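Long-range contacts in manganese-binding protein (Chlamydia trachomatis, PDB 6NSI), which binds ferrous iron, manganese and nickel, with a preference for ferrous iron, and delivers them to the membrane permease of an ABC transporter: residues 161-166 with 219-224; 193-198 with 212-217. All blocks are in the same frame, centred on the assembly; numbering follows the deposited sequence.

Contact 1. Residues 161-166 with 219-224; sequences NRYLVT and SANDVE. With NA (sodium ion), chain C.
Tyr163 and Asn221 lie flat against each other where the strand 164-165 region meets the end of helix 208-221. The amide plane of Asn221 is within 10° of the tyrosine ring, its CG 3.6 Å above the ring plane and shifted toward the rim, while Asn221 CB makes a CH-pi contact 4.0 Å from the Tyr163 ring centroid. With CG of Tyr163 anti to its own carbonyl carbon (chi1 -66°), the ring swings out to meet the helix end; Arg193 takes its other face in a cation-pi contact. A flat aromatic suits this place because it can be sandwiched between two polar side chains. The tight, apolar part lies beside it: Val223 CG2 rests 3.8 Å from Tyr163 CB, and Val223 CG1 lies 3.9 Å from Val165 CG2, the branched residues filling the buried side. The outer edge is looser. Asn161 OD1 and Glu224 OE2 stay 4.2 Å apart, while Asn161 ND2 bonds to Leu281 O. Asp222, the first residue to leave helical angles, takes a positive phi, and in the turn after the helix, away from the Tyr163 ring, its OD1 binds a sodium ion at 2.3 Å alongside Ser219 O and a water. No hydrogen bond joins the two segments, which implies that dispersion and stacking hold them, while the sodium bridges Ser219 O and Asp222 OD1 within 219-224 and has no ligand in 161-166.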
loop_
_atom_site.group_PDB
_atom_site.type_symbol
_atom_site.label_atom_id
_atom_site.label_comp_id
_atom_site.label_asym_id
_atom_site.label_seq_id
_atom_site.Cartn_x
_atom_site.Cartn_y
_atom_site.Cartn_z
ATOM N N ASN A 161 -17.368 2.105 14.993
ATOM C CA ASN A 161 -16.709 3.090 14.140
ATOM C C ASN A 161 -15.776 2.476 13.100
ATOM O O ASN A 161 -15.128 3.230 12.360
ATOM C CB ASN A 161 -15.892 4.069 14.978
ATOM C CG ASN A 161 -16.737 5.010 15.807
ATOM O OD1 ASN A 161 -17.944 5.168 15.593
ATOM N ND2 ASN A 161 -16.083 5.675 16.755
ATOM N N ARG A 162 -15.689 1.140 13.020
ATOM C CA ARG A 162 -14.705 0.454 12.169
ATOM C C ARG A 162 -15.218 0.394 10.731
ATOM O O ARG A 162 -15.562 -0.658 10.188
ATOM C CB ARG A 162 -14.410 -0.935 12.717
ATOM C CG ARG A 162 -13.488 -0.903 13.932
ATOM C CD ARG A 162 -13.424 -2.286 14.628
ATOM N NE ARG A 162 -12.948 -2.146 16.012
ATOM C CZ ARG A 162 -12.710 -3.166 16.835
ATOM N NH1 ARG A 162 -12.915 -4.413 16.426
ATOM N NH2 ARG A 162 -12.269 -2.941 18.071
ATOM N N TYR A 163 -15.273 1.571 10.116
ATOM C CA TYR A 163 -15.812 1.740 8.767
ATOM C C TYR A 163 -14.949 2.818 8.140
ATOM O O TYR A 163 -14.971 3.970 8.603
ATOM C CB TYR A 163 -17.297 2.138 8.796
ATOM C CG TYR A 163 -18.171 1.037 9.357
ATOM C CD1 TYR A 163 -18.609 0.000 8.545
ATOM C CD2 TYR A 163 -18.514 1.011 10.707
ATOM C CE1 TYR A 163 -19.387 -1.038 9.053
ATOM C CE2 TYR A 163 -19.293 -0.018 11.235
ATOM C CZ TYR A 163 -19.724 -1.034 10.400
ATOM O OH TYR A 163 -20.488 -2.049 10.905
ATOM N N LEU A 164 -14.152 2.428 7.142
ATOM C CA LEU A 164 -13.060 3.241 6.615
ATOM C C LEU A 164 -13.425 3.776 5.231
ATOM O O LEU A 164 -13.421 3.028 4.242
ATOM C CB LEU A 164 -11.766 2.424 6.563
ATOM C CG LEU A 164 -10.543 3.144 5.980
ATOM C CD1 LEU A 164 -10.213 4.416 6.774
ATOM C CD2 LEU A 164 -9.377 2.175 5.951
ATOM N N VAL A 165 -13.713 5.073 5.157
ATOM C CA VAL A 165 -14.099 5.721 3.905
ATOM C C VAL A 165 -12.894 6.500 3.391
ATOM O O VAL A 165 -12.444 7.453 4.035
ATOM C CB VAL A 165 -15.317 6.645 4.096
ATOM C CG1 VAL A 165 -15.696 7.306 2.757
ATOM C CG2 VAL A 165 -16.514 5.872 4.678
ATOM N N THR A 166 -12.367 6.111 2.235
ATOM C CA THR A 166 -11.178 6.744 1.679
ATOM C C THR A 166 -11.421 7.203 0.244
ATOM O O THR A 166 -12.496 7.009 -0.324
ATOM C CB THR A 166 -9.979 5.795 1.697
ATOM O OG1 THR A 166 -10.233 4.718 0.777
ATOM C CG2 THR A 166 -9.757 5.253 3.113
ATOM N N SER A 219 -24.296 7.189 5.741
ATOM C CA SER A 219 -25.473 7.332 6.584
ATOM C C SER A 219 -25.921 5.990 7.167
ATOM O O SER A 219 -26.398 5.946 8.307
ATOM C CB SER A 219 -26.597 8.017 5.795
ATOM O OG SER A 219 -27.355 7.076 5.075
ATOM N N ALA A 220 -25.735 4.888 6.438
ATOM C CA ALA A 220 -26.113 3.585 6.977
ATOM C C ALA A 220 -25.229 3.205 8.155
ATOM O O ALA A 220 -25.718 2.661 9.148
ATOM C CB ALA A 220 -26.039 2.508 5.892
ATOM N N ASN A 221 -23.929 3.491 8.067
ATOM C CA ASN A 221 -22.978 3.120 9.109
ATOM C C ASN A 221 -22.654 4.262 10.061
ATOM O O ASN A 221 -21.796 4.096 10.931
ATOM C CB ASN A 221 -21.698 2.584 8.473
ATOM C CG ASN A 221 -21.947 1.322 7.683
ATOM O OD1 ASN A 221 -21.573 1.212 6.512
ATOM N ND2 ASN A 221 -22.622 0.381 8.304
ATOM N N ASP A 222 -23.324 5.406 9.921
ATOM C CA ASP A 222 -23.088 6.556 10.797
ATOM C C ASP A 222 -21.612 6.916 10.851
ATOM O O ASP A 222 -21.050 7.160 11.920
ATOM C CB ASP A 222 -23.626 6.290 12.203
ATOM C CG ASP A 222 -25.090 5.982 12.200
ATOM O OD1 ASP A 222 -25.832 6.806 11.636
ATOM O OD2 ASP A 222 -25.499 4.932 12.755
ATOM N N VAL A 223 -20.969 6.931 9.681
ATOM C CA VAL A 223 -19.578 7.339 9.595
ATOM C C VAL A 223 -19.492 8.842 9.847
ATOM O O VAL A 223 -20.239 9.625 9.248
ATOM C CB VAL A 223 -19.014 6.966 8.210
ATOM C CG1 VAL A 223 -17.624 7.492 8.043
ATOM C CG2 VAL A 223 -19.039 5.458 7.982
ATOM N N GLU A 224 -18.571 9.266 10.721
ATOM C CA GLU A 224 -18.462 10.681 11.041
ATOM C C GLU A 224 -17.301 11.373 10.345
ATOM O O GLU A 224 -17.285 12.609 10.279
ATOM C CB GLU A 224 -18.312 10.881 12.556
ATOM C CG GLU A 224 -19.433 10.293 13.377
ATOM C CD GLU A 224 -19.049 10.192 14.847
ATOM O OE1 GLU A 224 -18.476 11.168 15.384
ATOM O OE2 GLU A 224 -19.277 9.127 15.451
HETATM NA NA NA C . -27.581 6.828 10.077
HETATM O O HOH W 1 -27.639 4.386 10.675
#

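Contact 2. Residues 193-198 with 212-217; sequences RCISPE and MRVVEY
Pro197 and Val214 bring the two backbones closest, their CA atoms 6.2 Å apart, where strand 194-195 and the residues after it pass along helix 208-221. This is helix-on-sheet packing within an alpha/beta lobe of a solute-binding protein of family 9: the helix covers one side of the small parallel sheet formed by strands 164-165 and 194-195. Ile195 is the main apolar link. Its CG1 runs anti to the backbone N (chi1 -159°), which leaves CG2 to sit over the face of the Tyr217 ring, 3.6 Å from the centroid and 20° off the normal, while Ile195 CD1 reaches 3.7 Å from Tyr217 CB. A beta-branched residue suits the strand, since CG2 lies on the ring and near Val214 CG1 while CG1 and CD1 run toward Arg213 and Tyr217 CB. The tyrosine hydroxyl continues past the isoleucine to the strand backbone and hydrogen-bonds to Ser192 O. Val214, one turn earlier on the helix, packs its CG2 3.6 Å from Pro197 N, and Ile240 of helix 235-242 also touches both residues. At the far end of the contact, past Ile195, Arg213 bends at chi3 (52°) to turn its guanidinium toward the strand end. There Arg213 NH1 bonds to Ser196 O at 3.3 Å, the donor standing above the carbonyl plane, and NH2 adds a weak bond to the same oxygen. Asp210 balances the arginine in a salt bridge through NH2, and a water accepts from Ser196 N and, weakly, from Arg213 NH1. Ser196 turns its CB away from the helix, and its side chain comes about 5 Å from that of the iron ligand His168; Ser196 OG donates to Glu198 O at 2.7 Å, nearly along the C=O axis.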
loop_
_atom_site.group_PDB
_atom_site.type_symbol
_atom_site.label_atom_id
_atom_site.label_comp_id
_atom_site.label_asym_id
_atom_site.label_seq_id
_atom_site.Cartn_x
_atom_site.Cartn_y
_atom_site.Cartn_z
ATOM N N ARG A 193 -16.557 -3.109 5.805
ATOM C CA ARG A 193 -15.829 -2.152 6.636
ATOM C C ARG A 193 -15.016 -1.103 5.871
ATOM O O ARG A 193 -14.402 -0.237 6.510
ATOM C CB ARG A 193 -14.915 -2.915 7.600
ATOM C CG ARG A 193 -15.649 -4.069 8.303
ATOM C CD ARG A 193 -15.090 -4.313 9.687
ATOM N NE ARG A 193 -15.747 -3.343 10.530
ATOM C CZ ARG A 193 -16.645 -3.640 11.451
ATOM N NH1 ARG A 193 -16.953 -4.894 11.689
ATOM N NH2 ARG A 193 -17.222 -2.657 12.125
ATOM N N CYS A 194 -14.983 -1.126 4.540
ATOM C CA CYS A 194 -14.310 -0.048 3.819
ATOM C C CYS A 194 -15.073 0.269 2.534
ATOM O O CYS A 194 -15.721 -0.602 1.943
ATOM C CB CYS A 194 -12.834 -0.406 3.509
ATOM S SG CYS A 194 -12.573 -1.925 2.503
ATOM N N ILE A 195 -14.987 1.527 2.100
ATOM C CA ILE A 195 -15.629 1.963 0.854
ATOM C C ILE A 195 -14.893 3.195 0.339
ATOM O O ILE A 195 -14.230 3.910 1.098
ATOM C CB ILE A 195 -17.143 2.266 1.043
ATOM C CG1 ILE A 195 -17.874 2.198 -0.310
ATOM C CG2 ILE A 195 -17.337 3.642 1.665
ATOM C CD1 ILE A 195 -19.381 2.240 -0.202
ATOM N N SER A 196 -15.015 3.451 -0.966
ATOM C CA SER A 196 -14.377 4.599 -1.593
ATOM C C SER A 196 -15.102 4.868 -2.896
ATOM O O SER A 196 -15.596 3.924 -3.531
ATOM C CB SER A 196 -12.873 4.353 -1.840
ATOM O OG SER A 196 -12.647 3.234 -2.673
ATOM N N PRO A 197 -15.233 6.130 -3.305
ATOM C CA PRO A 197 -15.937 6.419 -4.572
ATOM C C PRO A 197 -15.138 5.987 -5.788
ATOM O O PRO A 197 -15.719 5.632 -6.819
ATOM C CB PRO A 197 -16.145 7.937 -4.524
ATOM C CG PRO A 197 -15.043 8.458 -3.655
ATOM C CD PRO A 197 -14.709 7.342 -2.646
ATOM N N GLU A 198 -13.820 5.995 -5.690
ATOM C CA GLU A 198 -12.932 5.511 -6.738
ATOM C C GLU A 198 -12.519 4.069 -6.448
ATOM O O GLU A 198 -12.394 3.668 -5.288
ATOM C CB GLU A 198 -11.701 6.416 -6.822
ATOM C CG GLU A 198 -10.678 6.035 -7.905
ATOM C CD GLU A 198 -11.236 6.183 -9.305
ATOM O OE1 GLU A 198 -11.939 5.246 -9.763
ATOM O OE2 GLU A 198 -10.969 7.242 -9.928
ATOM N N MET A 212 -23.252 8.629 -4.668
ATOM C CA MET A 212 -24.449 8.214 -3.950
ATOM C C MET A 212 -24.187 6.965 -3.131
ATOM O O MET A 212 -24.624 6.866 -1.977
ATOM C CB MET A 212 -25.588 7.964 -4.930
ATOM C CG MET A 212 -26.885 7.536 -4.214
ATOM S SD MET A 212 -27.129 5.731 -4.203
ATOM C CE MET A 212 -27.090 5.408 -5.990
ATOM N N ARG A 213 -23.492 5.995 -3.727
ATOM C CA ARG A 213 -23.108 4.778 -3.021
ATOM C C ARG A 213 -22.400 5.101 -1.701
ATOM O O ARG A 213 -22.769 4.582 -0.639
ATOM C CB ARG A 213 -22.217 3.948 -3.946
ATOM C CG ARG A 213 -21.694 2.662 -3.378
ATOM C CD ARG A 213 -21.090 1.824 -4.508
ATOM N NE ARG A 213 -20.109 2.575 -5.310
ATOM C CZ ARG A 213 -18.832 2.752 -4.960
ATOM N NH1 ARG A 213 -18.379 2.264 -3.812
ATOM N NH2 ARG A 213 -18.007 3.440 -5.739
ATOM N N VAL A 214 -21.406 5.995 -1.742
ATOM C CA VAL A 214 -20.638 6.308 -0.531
ATOM C C VAL A 214 -21.478 7.122 0.459
ATOM O O VAL A 214 -21.394 6.922 1.686
ATOM C CB VAL A 214 -19.322 7.023 -0.907
ATOM C CG1 VAL A 214 -18.499 7.352 0.338
ATOM C CG2 VAL A 214 -18.507 6.160 -1.832
ATOM N N VAL A 215 -22.320 8.033 -0.049
ATOM C CA VAL A 215 -23.204 8.809 0.828
ATOM C C VAL A 215 -24.151 7.890 1.603
ATOM O O VAL A 215 -24.345 8.040 2.819
ATOM C CB VAL A 215 -23.968 9.865 0.002
ATOM C CG1 VAL A 215 -25.168 10.432 0.777
ATOM C CG2 VAL A 215 -23.018 10.987 -0.417
ATOM N N GLU A 216 -24.751 6.915 0.918
ATOM C CA GLU A 216 -25.659 6.001 1.609
ATOM C C GLU A 216 -24.907 5.119 2.604
ATOM O O GLU A 216 -25.417 4.820 3.697
ATOM C CB GLU A 216 -26.418 5.155 0.588
ATOM C CG GLU A 216 -27.373 5.969 -0.302
ATOM C CD GLU A 216 -28.339 5.093 -1.096
ATOM O OE1 GLU A 216 -27.938 4.016 -1.583
ATOM O OE2 GLU A 216 -29.504 5.486 -1.246
ATOM N N TYR A 217 -23.696 4.689 2.244
ATOM C CA TYR A 217 -22.860 3.944 3.185
ATOM C C TYR A 217 -22.557 4.773 4.424
ATOM O O TYR A 217 -22.617 4.260 5.548
ATOM C CB TYR A 217 -21.568 3.522 2.491
ATOM C CG TYR A 217 -20.533 2.778 3.321
ATOM C CD1 TYR A 217 -19.634 3.471 4.131
ATOM C CD2 TYR A 217 -20.394 1.396 3.221
ATOM C CE1 TYR A 217 -18.629 2.795 4.854
ATOM C CE2 TYR A 217 -19.396 0.706 3.949
ATOM C CZ TYR A 217 -18.524 1.419 4.759
ATOM O OH TYR A 217 -17.513 0.769 5.476
HETATM O O HOH W 2 -15.859 0.946 -2.751
#

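The centres of the two contacts lie about 9 Å apart on the same side of the chain's centre, and along the sequence 193-198 and 212-217 are nested inside the loop closed by 161-166 and 219-224. Both use helix 208-221, contact 2 through its middle turns and contact 1 at its end, and both reach the two-stranded parallel sheet, whose strands 164-165 and 194-195 are neighbours. Direct bonds join them: Arg193 NE to Arg162 O at 2.7 Å, and Leu164 N to Arg193 O at 2.8 Å. The helix thus packs across both strands of one lobe, and the chain following strand 164-165 leads to the iron ligand His168.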